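Local coordinates for UBP3-associated protein BRE5 (Saccharomyces cerevisiae, PDB 2QIY) that acts in de-ubiquitination together with the protease UBP3, a partnership affecting the ubiquitination of Sec23, here represented by its N-terminal NTF2-like domain, at residues 21-26 / 124-129; 41-46 / 140-145; 79-84 / 112-117. One frame throughout, in Å; residues are numbered along the deposited sequence.

Contact 1 of 3, residues 21-26 / 124-129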
loop_
_atom_site.group_PDB
_atom_site.type_symbol
_atom_site.label_atom_id
_atom_site.label_comp_id
_atom_site.label_asym_id
_atom_site.label_seq_id
_atom_site.Cartn_x
_atom_site.Cartn_y
_atom_site.Cartn_z
ATOM N N ASN A 21 -11.898 6.189 12.514
ATOM C CA ASN A 21 -12.611 5.260 13.404
ATOM C C ASN A 21 -11.858 3.959 13.716
ATOM O O ASN A 21 -11.837 3.512 14.871
ATOM C CB ASN A 21 -14.013 4.962 12.873
ATOM C CG ASN A 21 -14.936 6.178 12.944
ATOM O OD1 ASN A 21 -14.747 7.070 13.777
ATOM N ND2 ASN A 21 -15.931 6.221 12.066
ATOM N N TYR A 22 -11.218 3.389 12.695
ATOM C CA TYR A 22 -10.408 2.172 12.824
ATOM C C TYR A 22 -9.245 2.344 13.810
ATOM O O TYR A 22 -9.063 1.528 14.713
ATOM C CB TYR A 22 -9.857 1.813 11.444
ATOM C CG TYR A 22 -8.892 0.659 11.401
ATOM C CD1 TYR A 22 -9.349 -0.638 11.231
ATOM C CD2 TYR A 22 -7.513 0.870 11.475
ATOM C CE1 TYR A 22 -8.452 -1.705 11.154
ATOM C CE2 TYR A 22 -6.594 -0.194 11.396
ATOM C CZ TYR A 22 -7.075 -1.483 11.243
ATOM O OH TYR A 22 -6.190 -2.530 11.170
ATOM N N TYR A 23 -8.453 3.400 13.639
ATOM C CA TYR A 23 -7.295 3.562 14.521
ATOM C C TYR A 23 -7.681 3.966 15.922
ATOM O O TYR A 23 -7.029 3.571 16.894
ATOM C CB TYR A 23 -6.258 4.512 13.938
ATOM C CG TYR A 23 -5.619 4.004 12.666
ATOM C CD1 TYR A 23 -4.766 2.887 12.667
ATOM C CD2 TYR A 23 -5.851 4.652 11.450
ATOM C CE1 TYR A 23 -4.176 2.420 11.466
ATOM C CE2 TYR A 23 -5.262 4.213 10.270
ATOM C CZ TYR A 23 -4.434 3.101 10.279
ATOM O OH TYR A 23 -3.857 2.676 9.108
ATOM N N GLU A 24 -8.769 4.710 16.049
ATOM C CA GLU A 24 -9.169 5.140 17.366
ATOM C C GLU A 24 -9.796 3.991 18.147
ATOM O O GLU A 24 -9.673 3.951 19.369
ATOM C CB GLU A 24 -10.038 6.386 17.294
ATOM C CG GLU A 24 -9.225 7.637 16.889
ATOM C CD GLU A 24 -10.086 8.886 16.726
ATOM O OE1 GLU A 24 -11.331 8.755 16.659
ATOM O OE2 GLU A 24 -9.517 10.006 16.695
ATOM N N ARG A 25 -10.426 3.043 17.439
ATOM C CA ARG A 25 -10.976 1.840 18.082
ATOM C C ARG A 25 -9.874 1.002 18.719
ATOM O O ARG A 25 -10.118 0.311 19.717
ATOM C CB ARG A 25 -11.784 0.975 17.096
ATOM C CG ARG A 25 -13.128 1.557 16.743
ATOM C CD ARG A 25 -13.998 0.526 16.041
ATOM N NE ARG A 25 -13.941 0.625 14.580
ATOM C CZ ARG A 25 -13.274 -0.209 13.792
ATOM N NH1 ARG A 25 -12.596 -1.230 14.312
ATOM N NH2 ARG A 25 -13.297 -0.037 12.476
ATOM N N MET A 26 -8.675 1.046 18.137
ATOM C CA MET A 26 -7.513 0.386 18.722
ATOM C C MET A 26 -7.164 0.968 20.070
ATOM O O MET A 26 -6.774 0.238 20.983
ATOM C CB MET A 26 -6.304 0.523 17.818
ATOM C CG MET A 26 -6.538 -0.164 16.521
ATOM S SD MET A 26 -4.973 -0.386 15.685
ATOM C CE MET A 26 -5.493 -1.459 14.329
ATOM N N GLN A 124 -0.829 0.765 4.591
ATOM C CA GLN A 124 -1.858 -0.175 5.028
ATOM C C GLN A 124 -2.999 -0.107 4.024
ATOM O O GLN A 124 -3.442 0.988 3.665
ATOM C CB GLN A 124 -2.365 0.136 6.453
ATOM C CG GLN A 124 -3.357 -0.933 7.010
ATOM C CD GLN A 124 -3.540 -0.891 8.534
ATOM O OE1 GLN A 124 -4.237 -1.745 9.117
ATOM N NE2 GLN A 124 -2.923 0.079 9.181
ATOM N N THR A 125 -3.485 -1.275 3.595
ATOM C CA THR A 125 -4.536 -1.320 2.590
ATOM C C THR A 125 -5.736 -2.050 3.143
ATOM O O THR A 125 -5.578 -3.055 3.830
ATOM C CB THR A 125 -4.017 -2.031 1.327
ATOM O OG1 THR A 125 -3.040 -1.172 0.727
ATOM C CG2 THR A 125 -5.110 -2.251 0.351
ATOM N N PHE A 126 -6.921 -1.539 2.836
ATOM C CA PHE A 126 -8.197 -2.140 3.257
ATOM C C PHE A 126 -9.127 -2.339 2.079
ATOM O O PHE A 126 -9.087 -1.570 1.100
ATOM C CB PHE A 126 -8.934 -1.171 4.167
ATOM C CG PHE A 126 -8.151 -0.745 5.372
ATOM C CD1 PHE A 126 -7.290 0.362 5.298
ATOM C CD2 PHE A 126 -8.302 -1.420 6.597
ATOM C CE1 PHE A 126 -6.580 0.770 6.427
ATOM C CE2 PHE A 126 -7.607 -0.985 7.732
ATOM C CZ PHE A 126 -6.745 0.104 7.630
ATOM N N ILE A 127 -9.994 -3.344 2.185
ATOM C CA ILE A 127 -11.153 -3.449 1.292
ATOM C C ILE A 127 -12.407 -3.464 2.163
ATOM O O ILE A 127 -12.487 -4.243 3.123
ATOM C CB ILE A 127 -11.126 -4.704 0.384
ATOM C CG1 ILE A 127 -9.929 -4.634 -0.554
ATOM C CG2 ILE A 127 -12.430 -4.785 -0.457
ATOM C CD1 ILE A 127 -10.067 -3.591 -1.568
ATOM N N LEU A 128 -13.330 -2.567 1.845
ATOM C CA LEU A 128 -14.615 -2.430 2.534
ATOM C C LEU A 128 -15.724 -2.955 1.632
ATOM O O LEU A 128 -15.856 -2.541 0.473
ATOM C CB LEU A 128 -14.905 -0.964 2.878
ATOM C CG LEU A 128 -13.816 -0.197 3.633
ATOM C CD1 LEU A 128 -14.394 1.134 4.069
ATOM C CD2 LEU A 128 -13.322 -0.996 4.834
ATOM N N LEU A 129 -16.537 -3.846 2.190
ATOM C CA LEU A 129 -17.644 -4.453 1.464
ATOM C C LEU A 129 -18.977 -3.955 2.058
ATOM O O LEU A 129 -19.199 -4.069 3.258
ATOM C CB LEU A 129 -17.548 -5.974 1.610
ATOM C CG LEU A 129 -18.684 -6.801 0.993
ATOM C CD1 LEU A 129 -18.544 -6.859 -0.500
ATOM C CD2 LEU A 129 -18.645 -8.199 1.576
#
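Two tyrosines of the helical segment 21-26 meet Phe126 and Gln124 of the strand segment 124-129, and the interactions are aromatic and polar. The aromatic part is a T-shaped stack: the Phe126 ring turns its edge to a face of Tyr22, with centroids 4.8 Å apart and planes at 78°. Its CE2 makes the closest approach, 3.6 Å from Tyr22 CZ, and lies off the ring centre, toward the rim. Tyr22 can take this place because its CG is anti to the backbone N (chi1 174°), which sends the ring down toward the sheet. Tyr23 OH comes to the Phe126 edge, 4.1 Å from CZ.

The polar part gathers at the amide of Gln124, which lies close to both tyrosine hydroxyls, its plane steep to both rings, 82° from that of Tyr22. The hydroxyl of Tyr22 is hydrogen-bonded to Asp142 on the adjoining strand, which fixes the far end of its ring.

All four residues are buried. Helix 11-28 here crosses the concave side of the NTF2-like sheet, with Phe18 adding another edge-to-face partner for Phe126, Tyr23 reaching Leu87 of strand 85-97, and strand 120-130 running between 103-114 and 137-147.

Contact 2 of 3, residues 41-46 / 140-145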
loop_
_atom_site.group_PDB
_atom_site.type_symbol
_atom_site.label_atom_id
_atom_site.label_comp_id
_atom_site.label_asym_id
_atom_site.label_seq_id
_atom_site.Cartn_x
_atom_site.Cartn_y
_atom_site.Cartn_z
ATOM N N ALA A 41 -13.086 -12.326 6.847
ATOM C CA ALA A 41 -12.021 -11.338 6.559
ATOM C C ALA A 41 -10.600 -11.905 6.650
ATOM O O ALA A 41 -10.331 -12.824 7.416
ATOM C CB ALA A 41 -12.133 -10.136 7.500
ATOM N N GLU A 42 -9.681 -11.305 5.885
ATOM C CA GLU A 42 -8.244 -11.596 5.959
ATOM C C GLU A 42 -7.489 -10.407 6.525
ATOM O O GLU A 42 -7.700 -9.266 6.096
ATOM C CB GLU A 42 -7.694 -11.935 4.568
ATOM C CG GLU A 42 -8.495 -13.091 3.980
ATOM C CD GLU A 42 -7.852 -13.812 2.820
ATOM O OE1 GLU A 42 -6.689 -13.535 2.443
ATOM O OE2 GLU A 42 -8.544 -14.709 2.291
ATOM N N LEU A 43 -6.647 -10.688 7.525
ATOM C CA LEU A 43 -5.818 -9.676 8.176
ATOM C C LEU A 43 -4.352 -10.040 8.058
ATOM O O LEU A 43 -3.959 -11.196 8.312
ATOM C CB LEU A 43 -6.179 -9.671 9.670
ATOM C CG LEU A 43 -5.340 -8.761 10.565
ATOM C CD1 LEU A 43 -5.529 -7.263 10.242
ATOM C CD2 LEU A 43 -5.709 -9.036 12.028
ATOM N N THR A 44 -3.531 -9.056 7.713
ATOM C CA THR A 44 -2.067 -9.262 7.788
ATOM C C THR A 44 -1.600 -8.107 8.632
ATOM O O THR A 44 -1.664 -6.950 8.205
ATOM C CB THR A 44 -1.460 -9.234 6.372
ATOM O OG1 THR A 44 -1.942 -10.366 5.662
ATOM C CG2 THR A 44 0.076 -9.306 6.429
ATOM N N HIS A 45 -1.162 -8.397 9.860
ATOM C CA HIS A 45 -0.950 -7.334 10.848
ATOM C C HIS A 45 0.410 -7.436 11.541
ATOM O O HIS A 45 1.024 -8.484 11.572
ATOM C CB HIS A 45 -2.084 -7.357 11.892
ATOM C CG HIS A 45 -2.311 -6.044 12.580
ATOM N ND1 HIS A 45 -2.940 -4.985 11.957
ATOM C CD2 HIS A 45 -2.020 -5.626 13.833
ATOM C CE1 HIS A 45 -3.007 -3.960 12.794
ATOM N NE2 HIS A 45 -2.478 -4.328 13.949
ATOM N N THR A 46 0.837 -6.328 12.121
ATOM C CA THR A 46 2.024 -6.265 12.977
ATOM C C THR A 46 2.132 -7.485 13.899
ATOM O O THR A 46 1.208 -7.740 14.670
ATOM C CB THR A 46 1.911 -5.033 13.826
ATOM O OG1 THR A 46 1.632 -3.923 12.939
ATOM C CG2 THR A 46 3.238 -4.791 14.613
ATOM N N THR A 140 -13.126 -6.532 4.630
ATOM C CA THR A 140 -12.863 -7.898 4.154
ATOM C C THR A 140 -11.380 -8.200 4.075
ATOM O O THR A 140 -10.972 -9.369 4.064
ATOM C CB THR A 140 -13.533 -8.202 2.796
ATOM O OG1 THR A 140 -13.024 -7.311 1.792
ATOM C CG2 THR A 140 -15.049 -8.070 2.911
ATOM N N ASN A 141 -10.580 -7.140 3.995
ATOM C CA ASN A 141 -9.123 -7.245 3.839
ATOM C C ASN A 141 -8.437 -6.096 4.522
ATOM O O ASN A 141 -8.901 -4.944 4.455
ATOM C CB ASN A 141 -8.714 -7.201 2.354
ATOM C CG ASN A 141 -9.190 -8.377 1.602
ATOM O OD1 ASN A 141 -8.477 -9.387 1.459
ATOM N ND2 ASN A 141 -10.413 -8.299 1.137
ATOM N N ASP A 142 -7.320 -6.410 5.165
ATOM C CA ASP A 142 -6.560 -5.435 5.936
ATOM C C ASP A 142 -5.116 -5.911 5.943
ATOM O O ASP A 142 -4.825 -6.928 6.559
ATOM C CB ASP A 142 -7.134 -5.420 7.354
ATOM C CG ASP A 142 -6.416 -4.457 8.282
ATOM O OD1 ASP A 142 -5.360 -3.909 7.910
ATOM O OD2 ASP A 142 -6.947 -4.254 9.404
ATOM N N ILE A 143 -4.237 -5.196 5.225
ATOM C CA ILE A 143 -2.811 -5.584 5.123
ATOM C C ILE A 143 -1.955 -4.392 5.501
ATOM O O ILE A 143 -2.136 -3.292 4.951
ATOM C CB ILE A 143 -2.371 -5.950 3.681
ATOM C CG1 ILE A 143 -3.220 -7.086 3.082
ATOM C CG2 ILE A 143 -0.816 -6.247 3.661
ATOM C CD1 ILE A 143 -2.915 -7.303 1.577
ATOM N N ILE A 144 -1.037 -4.570 6.460
ATOM C CA ILE A 144 -0.020 -3.546 6.705
ATOM C C ILE A 144 1.368 -4.049 6.269
ATOM O O ILE A 144 1.697 -5.230 6.421
ATOM C CB ILE A 144 -0.021 -3.084 8.189
ATOM C CG1 ILE A 144 0.836 -1.818 8.384
ATOM C CG2 ILE A 144 0.401 -4.237 9.148
ATOM C CD1 ILE A 144 0.556 -1.125 9.751
ATOM N N ARG A 145 2.161 -3.132 5.720
ATOM C CA ARG A 145 3.529 -3.443 5.354
ATOM C C ARG A 145 4.404 -2.302 5.882
ATOM O O ARG A 145 4.151 -1.123 5.591
ATOM C CB ARG A 145 3.676 -3.586 3.821
ATOM C CG ARG A 145 5.137 -3.463 3.316
ATOM C CD ARG A 145 6.082 -4.550 3.829
ATOM N NE ARG A 145 5.650 -5.911 3.463
ATOM C CZ ARG A 145 6.384 -7.013 3.669
ATOM N NH1 ARG A 145 7.614 -6.928 4.210
ATOM N NH2 ARG A 145 5.927 -8.206 3.288
HETATM O O HOH W 1 -3.166 -4.855 9.176
#
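The parallel strand pair of the NTF2-like sheet joins Glu42, Leu43 and Thr44 to Asn141, Asp142 and Ile143, with segment directions only 2° apart. Four backbone hydrogen bonds form the ladder. Glu42 N gives to Thr140 O and Thr44 N to Asp142 O, the latter at 2.7 Å; in return Ile144 N gives to Thr44 O, while Asp142 N to Glu42 O is weak, its N-H...O angle 132°. CA-H...O contacts fill in between, such as Asn141 CA to Glu42 O at 3.3 Å.

On the face carrying Leu43 and Asp142 the two side chains run side by side, and Leu43 CD1 lies 3.4 Å from Asp142 OD2. That carboxylate oxygen also has a hydrogen bond with Tyr37 OH. A water joins the strands beside it, within hydrogen-bonding distance of Asp142 OD1 (2.7 Å), Thr44 O and His45 ND1 (2.8 Å); its two protons cannot serve every acceptor in reach. In this fold helices pack on one face of the curved sheet, and Leu43 accordingly meets Ile71, Phe74 and Phe75 there. A classic beta bulge sets Thr140 and Asn141 opposite Ile127 of strand 120-130.

The other face belongs to the dimer: Gln95 of the second subunit bonds Thr44 OG1 and Asp142 O, and Tyr96 N of that subunit bonds Glu42 OE1. Thr44 CB and Ile143 CG2 touch on this side at 4.1 Å.

Contact 3 of 3, residues 79-84 / 112-117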
loop_
_atom_site.group_PDB
_atom_site.type_symbol
_atom_site.label_atom_id
_atom_site.label_comp_id
_atom_site.label_asym_id
_atom_site.label_seq_id
_atom_site.Cartn_x
_atom_site.Cartn_y
_atom_site.Cartn_z
ATOM N N ASP A 79 -4.030 -6.845 23.526
ATOM C CA ASP A 79 -4.824 -5.693 23.956
ATOM C C ASP A 79 -3.959 -4.503 24.428
ATOM O O ASP A 79 -4.122 -3.379 23.950
ATOM C CB ASP A 79 -5.811 -6.116 25.061
ATOM C CG ASP A 79 -6.918 -5.101 25.281
ATOM O OD1 ASP A 79 -6.625 -4.071 25.905
ATOM O OD2 ASP A 79 -8.082 -5.353 24.857
ATOM N N ALA A 80 -3.056 -4.746 25.382
ATOM C CA ALA A 80 -2.267 -3.661 25.961
ATOM C C ALA A 80 -1.430 -2.934 24.909
ATOM O O ALA A 80 -1.379 -1.686 24.863
ATOM C CB ALA A 80 -1.381 -4.200 27.088
ATOM N N LYS A 81 -0.775 -3.714 24.056
ATOM C CA LYS A 81 0.056 -3.168 22.978
ATOM C C LYS A 81 -0.770 -2.392 21.957
ATOM O O LYS A 81 -0.421 -1.293 21.572
ATOM C CB LYS A 81 0.801 -4.296 22.270
ATOM C CG LYS A 81 2.257 -4.408 22.636
ATOM C CD LYS A 81 3.046 -3.314 21.918
ATOM C CE LYS A 81 4.253 -2.868 22.738
ATOM N NZ LYS A 81 4.894 -1.635 22.182
ATOM N N VAL A 82 -1.892 -2.975 21.546
ATOM C CA VAL A 82 -2.754 -2.387 20.534
ATOM C C VAL A 82 -3.282 -1.031 21.052
ATOM O O VAL A 82 -3.328 -0.043 20.308
ATOM C CB VAL A 82 -3.911 -3.376 20.137
ATOM C CG1 VAL A 82 -4.971 -2.654 19.322
ATOM C CG2 VAL A 82 -3.344 -4.602 19.368
ATOM N N ARG A 83 -3.611 -0.963 22.345
ATOM C CA ARG A 83 -4.130 0.267 22.942
ATOM C C ARG A 83 -3.121 1.416 22.865
ATOM O O ARG A 83 -3.475 2.593 23.024
ATOM C CB ARG A 83 -4.488 0.013 24.410
ATOM C CG ARG A 83 -5.834 -0.675 24.594
ATOM C CD ARG A 83 -6.163 -0.867 26.084
ATOM N NE ARG A 83 -7.475 -1.510 26.254
ATOM C CZ ARG A 83 -8.591 -0.847 26.531
ATOM N NH1 ARG A 83 -8.546 0.466 26.711
ATOM N NH2 ARG A 83 -9.751 -1.496 26.668
ATOM N N SER A 84 -1.857 1.069 22.673
ATOM C CA SER A 84 -0.790 2.069 22.728
ATOM C C SER A 84 -0.361 2.515 21.326
ATOM O O SER A 84 0.579 3.292 21.191
ATOM C CB SER A 84 0.397 1.546 23.539
ATOM O OG SER A 84 1.140 0.559 22.829
ATOM N N MET A 112 3.993 5.048 12.035
ATOM C CA MET A 112 3.301 4.420 13.148
ATOM C C MET A 112 4.275 4.228 14.301
ATOM O O MET A 112 5.458 3.968 14.093
ATOM C CB MET A 112 2.742 3.056 12.668
ATOM C CG MET A 112 1.941 2.325 13.697
ATOM S SD MET A 112 1.172 0.895 12.909
ATOM C CE MET A 112 -0.079 1.700 11.924
ATOM N N PHE A 113 3.791 4.370 15.524
ATOM C CA PHE A 113 4.622 4.042 16.681
ATOM C C PHE A 113 3.703 3.603 17.814
ATOM O O PHE A 113 2.472 3.567 17.655
ATOM C CB PHE A 113 5.550 5.191 17.087
ATOM C CG PHE A 113 4.836 6.449 17.561
ATOM C CD1 PHE A 113 4.881 6.803 18.914
ATOM C CD2 PHE A 113 4.190 7.286 16.658
ATOM C CE1 PHE A 113 4.252 7.950 19.363
ATOM C CE2 PHE A 113 3.553 8.486 17.111
ATOM C CZ PHE A 113 3.591 8.791 18.454
ATOM N N TRP A 114 4.315 3.179 18.908
ATOM C CA TRP A 114 3.559 2.832 20.105
ATOM C C TRP A 114 4.169 3.660 21.218
ATOM O O TRP A 114 5.305 4.160 21.101
ATOM C CB TRP A 114 3.660 1.321 20.370
ATOM C CG TRP A 114 2.959 0.488 19.293
ATOM C CD1 TRP A 114 1.720 -0.118 19.391
ATOM C CD2 TRP A 114 3.443 0.195 17.988
ATOM N NE1 TRP A 114 1.412 -0.754 18.216
ATOM C CE2 TRP A 114 2.450 -0.583 17.334
ATOM C CE3 TRP A 114 4.633 0.504 17.295
ATOM C CZ2 TRP A 114 2.614 -1.063 16.022
ATOM C CZ3 TRP A 114 4.779 0.037 15.966
ATOM C CH2 TRP A 114 3.772 -0.724 15.356
ATOM N N THR A 115 3.437 3.846 22.309
ATOM C CA THR A 115 3.976 4.623 23.423
ATOM C C THR A 115 5.434 4.273 23.699
ATOM O O THR A 115 5.775 3.101 23.934
ATOM C CB THR A 115 3.132 4.399 24.680
ATOM O OG1 THR A 115 1.763 4.676 24.351
ATOM C CG2 THR A 115 3.628 5.302 25.814
ATOM N N GLY A 116 6.282 5.302 23.601
ATOM C CA GLY A 116 7.696 5.193 23.898
ATOM C C GLY A 116 8.601 4.566 22.842
ATOM O O GLY A 116 9.814 4.461 23.085
ATOM N N THR A 117 8.045 4.148 21.699
ATOM C CA THR A 117 8.872 3.514 20.664
ATOM C C THR A 117 9.262 4.507 19.579
ATOM O O THR A 117 8.637 5.566 19.461
ATOM C CB THR A 117 8.185 2.317 19.957
ATOM O OG1 THR A 117 7.277 2.782 18.951
ATOM C CG2 THR A 117 7.476 1.408 20.956
HETATM O O HOH W 2 4.115 0.447 23.896
#
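Lys81 and Ser84 meet Trp114, Thr115 and Thr117 where the short helical segment that begins at Asp79 lies beside a type II beta turn, Trp114 to Thr117. This turn belongs to the connection between strands 103-114 and 120-130, antiparallel neighbours in the NTF2-like sheet. Asp79, at the start of the segment, is tied to Arg83 four residues on: its OD1 uses the syn lone pair to take Arg83 NE at 2.7 Å, a salt bridge in which the acceptor lies almost in the guanidinium plane.

Lys81 contributes through its backbone carbonyl and its ammonium group. The carbonyl O accepts from Ser84 N and Ser84 OG and also reaches the indole edge, 3.3 Å from Trp114 CD1. The side chain, bent at chi2 and chi3, crosses Trp114 at about a right angle and sets NZ 3.7 Å from Trp114 CB. There NZ donates to a water that in turn donates to Ser84 OG and Thr115 O, so one water ties the lysine, the serine and the turn together.

Ser84 points into the contact. With chi1 at 74°, OG lies between the backbone N and the carbonyl carbon, near the plane of the indole at its edge. The indole N-H of Trp114, NE1, is hydrogen-bonded to Tyr48 OH. Within the turn, Trp114 N gives to Thr117 OG1 along a nearly straight line, 176° at the hydrogen. Across the contact, Ser84 O accepts from Thr115 N at 3.1 Å and also receives the CA-H of Trp114, with CA 3.2 Å away.

The three contacts all reach one mixed sheet. Contacts 1 and 2, with centres about 10 Å apart, meet through neighbouring strands: Thr125 N lies 2.8 Å from Ile143 O, a probable backbone hydrogen bond, and Tyr22 OH lies 2.6 Å from Asp142 OD2, a probable hydrogen bond that ties the helix of contact 1 to contact 2. Contact 3 is farther off, about 16 Å from contact 1 and 18 Å from contact 2 between centres, and its segments are nested within the chain loops closed by both. Met112 bridges the gap: its CE is 3.6 Å from Ile144 CD1 and packs on Tyr23. Met26 CB also rests on Val82 CG1, at 3.8 Å. Contacts 1 and 2 both reach the second subunit.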